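Local coordinates for protein 3-oxo-glucose-6-phosphate:glutamate aminotransferase (Bacillus subtilis subsp. subtilis, PDB 4K2M) that catalyses the reversible, pyridoxal phosphate-dependent transfer of an amino group from glutamate to 3-dehydro-glucose 6-phosphate, giving kanosamine 6-phosphate in antibiotic biosynthesis, at residues Arg64-Val69 with Leu423-Arg428; Pro103-Phe108 with Asn294-Asn299. One frame throughout, in Å; residues are numbered along the deposited sequence.

Contact 1 of 2, residues Arg64-Val69 with Leu423-Arg428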
loop_
_atom_site.group_PDB
_atom_site.type_symbol
_atom_site.label_atom_id
_atom_site.label_comp_id
_atom_site.label_asym_id
_atom_site.label_seq_id
_atom_site.Cartn_x
_atom_site.Cartn_y
_atom_site.Cartn_z
ATOM N N ARG A 64 38.046 1.532 -16.867
ATOM C CA ARG A 64 37.089 2.626 -16.895
ATOM C C ARG A 64 37.345 3.448 -15.644
ATOM O O ARG A 64 37.336 2.912 -14.530
ATOM C CB ARG A 64 35.651 2.108 -16.928
ATOM C CG ARG A 64 34.609 3.204 -17.003
ATOM C CD ARG A 64 33.214 2.639 -17.209
ATOM N NE ARG A 64 32.707 1.922 -16.038
ATOM C CZ ARG A 64 31.961 2.480 -15.090
ATOM N NH1 ARG A 64 31.656 3.778 -15.162
ATOM N NH2 ARG A 64 31.530 1.746 -14.061
ATOM N N GLU A 65 37.609 4.736 -15.818
ATOM C CA GLU A 65 37.921 5.559 -14.665
ATOM C C GLU A 65 36.692 5.737 -13.796
ATOM O O GLU A 65 35.604 6.063 -14.282
ATOM C CB GLU A 65 38.466 6.926 -15.063
ATOM C CG GLU A 65 38.977 7.706 -13.852
ATOM C CD GLU A 65 39.668 8.998 -14.230
ATOM O OE1 GLU A 65 39.070 9.794 -14.992
ATOM O OE2 GLU A 65 40.808 9.204 -13.754
ATOM N N ILE A 66 36.885 5.519 -12.505
ATOM C CA ILE A 66 35.825 5.683 -11.534
ATOM C C ILE A 66 36.259 6.805 -10.599
ATOM O O ILE A 66 37.301 6.686 -9.955
ATOM C CB ILE A 66 35.663 4.403 -10.707
ATOM C CG1 ILE A 66 35.394 3.197 -11.620
ATOM C CG2 ILE A 66 34.558 4.584 -9.677
ATOM C CD1 ILE A 66 34.203 3.385 -12.532
ATOM N N SER A 67 35.484 7.892 -10.538
ATOM C CA SER A 67 35.799 8.994 -9.622
ATOM C C SER A 67 34.846 9.046 -8.430
ATOM O O SER A 67 35.124 9.705 -7.419
ATOM C CB SER A 67 35.775 10.331 -10.355
ATOM O OG SER A 67 34.452 10.688 -10.705
ATOM N N LYS A 68 33.718 8.354 -8.542
ATOM C CA LYS A 68 32.802 8.255 -7.411
ATOM C C LYS A 68 32.037 6.937 -7.453
ATOM O O LYS A 68 31.807 6.367 -8.532
ATOM C CB LYS A 68 31.857 9.451 -7.366
ATOM C CG LYS A 68 30.685 9.354 -8.290
ATOM C CD LYS A 68 29.666 10.442 -7.987
ATOM C CE LYS A 68 28.251 9.876 -8.048
ATOM N NZ LYS A 68 28.035 9.073 -9.285
ATOM N N VAL A 69 31.689 6.435 -6.272
ATOM C CA VAL A 69 30.954 5.187 -6.155
ATOM C C VAL A 69 29.810 5.427 -5.177
ATOM O O VAL A 69 30.016 5.429 -3.963
ATOM C CB VAL A 69 31.835 4.056 -5.600
ATOM C CG1 VAL A 69 31.037 2.764 -5.482
ATOM C CG2 VAL A 69 33.061 3.819 -6.486
ATOM N N LEU A 423 32.307 -4.271 -11.361
ATOM C CA LEU A 423 33.502 -4.747 -10.677
ATOM C C LEU A 423 34.563 -3.658 -10.610
ATOM O O LEU A 423 35.338 -3.602 -9.661
ATOM C CB LEU A 423 34.059 -5.983 -11.364
ATOM C CG LEU A 423 33.093 -7.148 -11.464
ATOM C CD1 LEU A 423 33.806 -8.347 -12.104
ATOM C CD2 LEU A 423 32.552 -7.522 -10.099
ATOM N N GLU A 424 34.591 -2.777 -11.604
ATOM C CA GLU A 424 35.536 -1.664 -11.551
ATOM C C GLU A 424 35.212 -0.663 -10.428
ATOM O O GLU A 424 36.117 -0.116 -9.795
ATOM C CB GLU A 424 35.674 -0.971 -12.918
ATOM C CG GLU A 424 34.400 -0.334 -13.470
ATOM C CD GLU A 424 33.639 -1.256 -14.428
ATOM O OE1 GLU A 424 33.835 -2.490 -14.368
ATOM O OE2 GLU A 424 32.838 -0.738 -15.239
ATOM N N GLU A 425 33.931 -0.436 -10.151
ATOM C CA GLU A 425 33.575 0.318 -8.949
ATOM C C GLU A 425 33.998 -0.438 -7.695
ATOM O O GLU A 425 34.501 0.155 -6.736
ATOM C CB GLU A 425 32.076 0.557 -8.887
ATOM C CG GLU A 425 31.542 1.599 -9.839
ATOM C CD GLU A 425 30.025 1.542 -9.911
ATOM O OE1 GLU A 425 29.480 0.563 -10.473
ATOM O OE2 GLU A 425 29.375 2.471 -9.394
ATOM N N GLN A 426 33.758 -1.749 -7.681
ATOM C CA GLN A 426 34.142 -2.542 -6.524
ATOM C C GLN A 426 35.659 -2.476 -6.299
ATOM O O GLN A 426 36.104 -2.380 -5.150
ATOM C CB GLN A 426 33.673 -3.994 -6.649
ATOM C CG GLN A 426 33.885 -4.782 -5.371
ATOM C CD GLN A 426 33.486 -6.230 -5.513
ATOM O OE1 GLN A 426 33.821 -6.877 -6.500
ATOM N NE2 GLN A 426 32.755 -6.745 -4.532
ATOM N N ASP A 427 36.438 -2.502 -7.384
ATOM C CA ASP A 427 37.893 -2.312 -7.286
ATOM C C ASP A 427 38.230 -1.041 -6.516
ATOM O O ASP A 427 39.111 -1.042 -5.650
ATOM C CB ASP A 427 38.550 -2.223 -8.681
ATOM C CG ASP A 427 38.508 -3.535 -9.447
ATOM O OD1 ASP A 427 38.288 -4.597 -8.819
ATOM O OD2 ASP A 427 38.718 -3.491 -10.686
ATOM N N ARG A 428 37.541 0.050 -6.832
ATOM C CA ARG A 428 37.836 1.314 -6.179
ATOM C C ARG A 428 37.457 1.306 -4.704
ATOM O O ARG A 428 38.186 1.846 -3.859
ATOM C CB ARG A 428 37.156 2.487 -6.897
ATOM C CG ARG A 428 37.588 3.843 -6.318
ATOM C CD ARG A 428 37.237 5.013 -7.214
ATOM N NE ARG A 428 37.739 6.283 -6.681
ATOM C CZ ARG A 428 38.947 6.780 -6.940
ATOM N NH1 ARG A 428 39.789 6.118 -7.724
ATOM N NH2 ARG A 428 39.313 7.943 -6.417
HETATM O O HOH W 1 30.092 4.970 -10.114
#
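R64 meets E424 in a salt bridge in which two nitrogens on one side of the guanidinium converge on a single carboxylate oxygen. The R64 chain runs extended to CD and then bends at chi3 (69°), which brings NE to E424 OE2 at 2.8 Å with an N-H...O angle of 156°, and R64 NH2 to the same OE2 at 3.0 Å. OE2 lies practically in the guanidinium plane, yet the two flat groups are turned 73° apart; NE approaches the anti lone pair of OE2. The other oxygen, E424 OE1, accepts the backbone N of Q61, so both ends of this buried carboxylate are engaged.

Apolar contact comes mainly from I66. Its CD1 lies over one face of the R64 guanidinium, offset toward the rim, and packs against E424 CG at 3.8 Å. On its other branch, I66 CG2 sits 3.7 Å from R428 CD, the two side chains running past each other in opposite directions. V69 places CG2 4.2 Å from E425 CB.

Around R428 the polar approach is not a hydrogen bond: I66 O lies over a face of its guanidinium, 3.3 Å from R428 NE, at a poor angle, and NE instead donates to F373 O. One water donates to K68 O and to E425 OE2, while E425 OE1 turns to T422 and R76.

The irregular segment 64-69, in the sequence range of NtdA's additional N-terminal domain, thus packs against the last helix of the aminotransferase part, 423-441, which rests through L423 and Q426 on helix 312-329.

Contact 2 of 2, residues Pro103-Phe108 with Asn294-Asn299. With O1G (3-deoxy-3-[(E)-({3-hydroxy-2-methyl-5-[(phosphonooxy)methyl]pyridin-4-yl}methylidene)amino]-6-O-phosphono-alpha-D-gluco pyranose), chain I.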
loop_
_atom_site.group_PDB
_atom_site.type_symbol
_atom_site.label_atom_id
_atom_site.label_comp_id
_atom_site.label_asym_id
_atom_site.label_seq_id
_atom_site.Cartn_x
_atom_site.Cartn_y
_atom_site.Cartn_z
ATOM N N PRO A 103 -6.476 -10.793 -11.484
ATOM C CA PRO A 103 -5.975 -12.154 -11.723
ATOM C C PRO A 103 -4.477 -12.342 -11.518
ATOM O O PRO A 103 -4.066 -13.469 -11.239
ATOM C CB PRO A 103 -6.331 -12.405 -13.196
ATOM C CG PRO A 103 -6.376 -11.015 -13.801
ATOM C CD PRO A 103 -6.964 -10.156 -12.721
ATOM N N TYR A 104 -3.675 -11.291 -11.667
ATOM C CA TYR A 104 -2.232 -11.429 -11.499
ATOM C C TYR A 104 -1.851 -11.715 -10.045
ATOM O O TYR A 104 -0.846 -12.379 -9.784
ATOM C CB TYR A 104 -1.492 -10.202 -12.031
ATOM C CG TYR A 104 -1.570 -10.025 -13.535
ATOM C CD1 TYR A 104 -0.670 -10.661 -14.370
ATOM C CD2 TYR A 104 -2.536 -9.203 -14.114
ATOM C CE1 TYR A 104 -0.723 -10.497 -15.740
ATOM C CE2 TYR A 104 -2.604 -9.041 -15.480
ATOM C CZ TYR A 104 -1.693 -9.691 -16.290
ATOM O OH TYR A 104 -1.750 -9.522 -17.659
ATOM N N LEU A 105 -2.660 -11.230 -9.100
ATOM C CA LEU A 105 -2.460 -11.525 -7.683
ATOM C C LEU A 105 -2.348 -13.022 -7.419
ATOM O O LEU A 105 -1.358 -13.478 -6.856
ATOM C CB LEU A 105 -3.594 -10.932 -6.829
ATOM C CG LEU A 105 -3.348 -9.547 -6.260
ATOM C CD1 LEU A 105 -4.565 -9.089 -5.442
ATOM C CD2 LEU A 105 -2.074 -9.566 -5.408
ATOM N N GLU A 106 -3.358 -13.789 -7.833
ATOM C CA GLU A 106 -3.361 -15.231 -7.595
ATOM C C GLU A 106 -2.182 -15.923 -8.279
ATOM O O GLU A 106 -1.594 -16.862 -7.717
ATOM C CB GLU A 106 -4.671 -15.856 -8.089
ATOM C CG GLU A 106 -4.995 -17.205 -7.444
ATOM C CD GLU A 106 -5.925 -18.060 -8.295
ATOM O OE1 GLU A 106 -7.016 -17.574 -8.670
ATOM O OE2 GLU A 106 -5.556 -19.215 -8.595
ATOM N N GLN A 107 -1.848 -15.488 -9.492
ATOM C CA GLN A 107 -0.734 -16.089 -10.225
ATOM C C GLN A 107 0.589 -15.801 -9.524
ATOM O O GLN A 107 1.469 -16.656 -9.465
ATOM C CB GLN A 107 -0.675 -15.573 -11.666
ATOM C CG GLN A 107 0.458 -16.171 -12.502
ATOM C CD GLN A 107 0.226 -17.631 -12.868
ATOM O OE1 GLN A 107 -0.889 -18.145 -12.753
ATOM N NE2 GLN A 107 1.284 -18.305 -13.316
ATOM N N PHE A 108 0.731 -14.583 -9.005
ATOM C CA PHE A 108 1.959 -14.203 -8.307
ATOM C C PHE A 108 2.065 -14.988 -6.995
ATOM O O PHE A 108 3.137 -15.506 -6.637
ATOM C CB PHE A 108 1.973 -12.686 -8.063
ATOM C CG PHE A 108 3.218 -12.185 -7.386
ATOM C CD1 PHE A 108 4.469 -12.350 -7.976
ATOM C CD2 PHE A 108 3.140 -11.542 -6.167
ATOM C CE1 PHE A 108 5.618 -11.872 -7.344
ATOM C CE2 PHE A 108 4.289 -11.062 -5.523
ATOM C CZ PHE A 108 5.524 -11.219 -6.116
ATOM N N ASN A 294 -6.733 -2.760 4.943
ATOM C CA ASN A 294 -6.759 -2.743 3.489
ATOM C C ASN A 294 -5.344 -2.979 3.002
ATOM O O ASN A 294 -4.663 -2.042 2.561
ATOM C CB ASN A 294 -7.265 -1.394 2.978
ATOM C CG ASN A 294 -7.479 -1.379 1.474
ATOM O OD1 ASN A 294 -7.422 -2.422 0.813
ATOM N ND2 ASN A 294 -7.729 -0.184 0.915
ATOM N N SER A 295 -4.900 -4.233 3.048
ATOM C CA SER A 295 -3.474 -4.490 2.904
ATOM C C SER A 295 -3.112 -5.653 2.004
ATOM O O SER A 295 -2.086 -6.283 2.236
ATOM C CB SER A 295 -2.841 -4.695 4.275
ATOM O OG SER A 295 -2.992 -3.537 5.079
ATOM N N LYS A 296 -3.937 -5.946 0.997
ATOM C CA LYS A 296 -3.518 -6.863 -0.060
ATOM C C LYS A 296 -2.553 -6.163 -1.012
ATOM O O LYS A 296 -2.588 -4.943 -1.165
ATOM C CB LYS A 296 -4.724 -7.371 -0.858
ATOM C CG LYS A 296 -5.674 -8.252 -0.064
ATOM C CD LYS A 296 -6.974 -8.495 -0.830
ATOM C CE LYS A 296 -6.722 -9.264 -2.122
ATOM N NZ LYS A 296 -5.970 -10.532 -1.859
ATOM N N MET A 297 -1.700 -6.932 -1.677
ATOM C CA MET A 297 -0.884 -6.371 -2.759
ATOM C C MET A 297 -1.803 -5.944 -3.903
ATOM O O MET A 297 -2.873 -6.533 -4.093
ATOM C CB MET A 297 0.104 -7.435 -3.252
ATOM C CG MET A 297 1.006 -6.996 -4.383
ATOM S SD MET A 297 2.174 -8.349 -4.659
ATOM C CE MET A 297 3.339 -7.584 -5.773
ATOM N N ASP A 298 -1.406 -4.914 -4.650
ATOM C CA ASP A 298 -2.152 -4.494 -5.829
ATOM C C ASP A 298 -1.882 -5.416 -7.018
ATOM O O ASP A 298 -0.744 -5.844 -7.233
ATOM C CB ASP A 298 -1.744 -3.073 -6.220
ATOM C CG ASP A 298 -2.310 -2.027 -5.275
ATOM O OD1 ASP A 298 -3.329 -2.329 -4.625
ATOM O OD2 ASP A 298 -1.725 -0.926 -5.189
ATOM N N ASN A 299 -2.931 -5.698 -7.790
ATOM C CA ASN A 299 -2.831 -6.479 -9.023
ATOM C C ASN A 299 -1.786 -5.905 -9.970
ATOM O O ASN A 299 -1.036 -6.648 -10.617
ATOM C CB ASN A 299 -4.209 -6.519 -9.709
ATOM C CG ASN A 299 -4.242 -7.442 -10.921
ATOM O OD1 ASN A 299 -4.038 -8.653 -10.796
ATOM N ND2 ASN A 299 -4.549 -6.882 -12.089
HETATM P P O1G I . -9.689 2.704 0.406
HETATM C C3A O1G I . -15.253 4.197 1.090
HETATM O O3 O1G I . -16.140 3.977 0.088
HETATM C C1 O1G I . -15.746 -0.785 -2.770
HETATM N "N1'" O1G I . -14.642 5.207 3.134
HETATM C C2 O1G I . -15.778 0.416 -1.820
HETATM O O2 O1G I . -16.936 1.220 -2.234
HETATM C C9A O1G I . -15.560 5.021 2.170
HETATM C C2A O1G I . -16.907 5.723 2.286
HETATM C C3 O1G I . -14.499 1.258 -1.892
HETATM N "N3'" O1G I . -14.633 2.160 -0.740
HETATM O O1 O1G I . -15.779 -0.334 -4.127
HETATM C C4 O1G I . -13.225 0.383 -1.840
HETATM O O4 O1G I . -12.246 1.311 -2.353
HETATM C C4A O1G I . -14.007 3.580 1.014
HETATM C C4B O1G I . -13.655 2.691 -0.106
HETATM C C5 O1G I . -13.367 -0.733 -2.874
HETATM O O5 O1G I . -14.527 -1.540 -2.609
HETATM C C5A O1G I . -13.081 3.797 2.020
HETATM C C5T O1G I . -11.671 3.198 2.104
HETATM C C6 O1G I . -12.253 -1.742 -2.844
HETATM C C6A O1G I . -13.422 4.624 3.079
HETATM O OP1 O1G I . -8.928 2.161 1.591
HETATM O OP2 O1G I . -8.859 3.647 -0.414
HETATM O OP3 O1G I . -10.322 1.553 -0.405
HETATM O OP4 O1G I . -10.907 3.655 0.951
HETATM O O6 O1G I . -12.269 -2.727 -3.812
HETATM P "P'" O1G I . -10.875 -3.335 -4.344
HETATM O OP6 O1G I . -10.044 -2.142 -4.787
HETATM O OP7 O1G I . -10.277 -4.115 -3.190
HETATM O OP8 O1G I . -11.323 -4.210 -5.509
#
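The loop that carries N294 to the cofactor phosphate ends at helix 299-308, where its last residues pack on residues 103-108 of helix 103-116, within the aspartate aminotransferase fold. N299 OD1 faces two backbone amides, Y104 N at 2.8 Å and L105 N at 3.4 Å. Both bonds are weak, the first because its N-H...O angle is only 129°. The N299 side chain is directed there with CG anti to the backbone N (chi1 -173°). Its OD1 also lies at the edge of the Y104 ring, whose plane is inclined to that of the amide, and ND2 donates elsewhere, to K98 O.

L105 fills the middle of the interface. Its CD1 comes within 3.3 Å of M297 O, and CD2 packs on M297 CB at 3.7 Å; the CE methylene of K296 adds an apolar surface beside CD1. Farther along helix 103-116, F108 receives the sulfur of M297 in a Met-aromatic contact: SD is 4.5 Å from the ring centroid and 61° off the ring normal, therefore oblique. The fully extended M297 chain carries the sulfur to CE2 of F108, whose ring also meets F245 edge to face.

At the far end of the segment, N294 ND2 donates to OP1 on the cofactor phosphate of the external aldimine at 2.7 Å. K256 of the second subunit binds D298 OD1 and K296 O. Segment 294-299 thus links a phosphate-binding amide, an intersubunit salt bridge and a packing contact with helix 103-116. The ligand is bonded by both subunits, through T100 and Y276 of this chain and Q227 and S244 of the second subunit, so the active site lies at the dimer interface, where the N294 amide contributes a neutral donor to an anionic group.

Contact 1 and contact 2 lie far apart in the fold: their centres are 40 Å from each other and their nearest atoms about 27 Å. In sequence they are nested, since 103-108 and 294-299 both fall between 64-69 and 423-428. Contact 1 connects the N-terminal region with the final helix, 423-441, and lies away from the cofactor and substrate sites. Contact 2 joins helix 103-116 to the loop before helix 299-308, beside strand 120-124 of the seven-stranded mixed sheet, and extends to the ligand and the second subunit. The two share no helix or strand: one packs the N-terminal domain on the last helix, the other belongs to the dimeric active-site region.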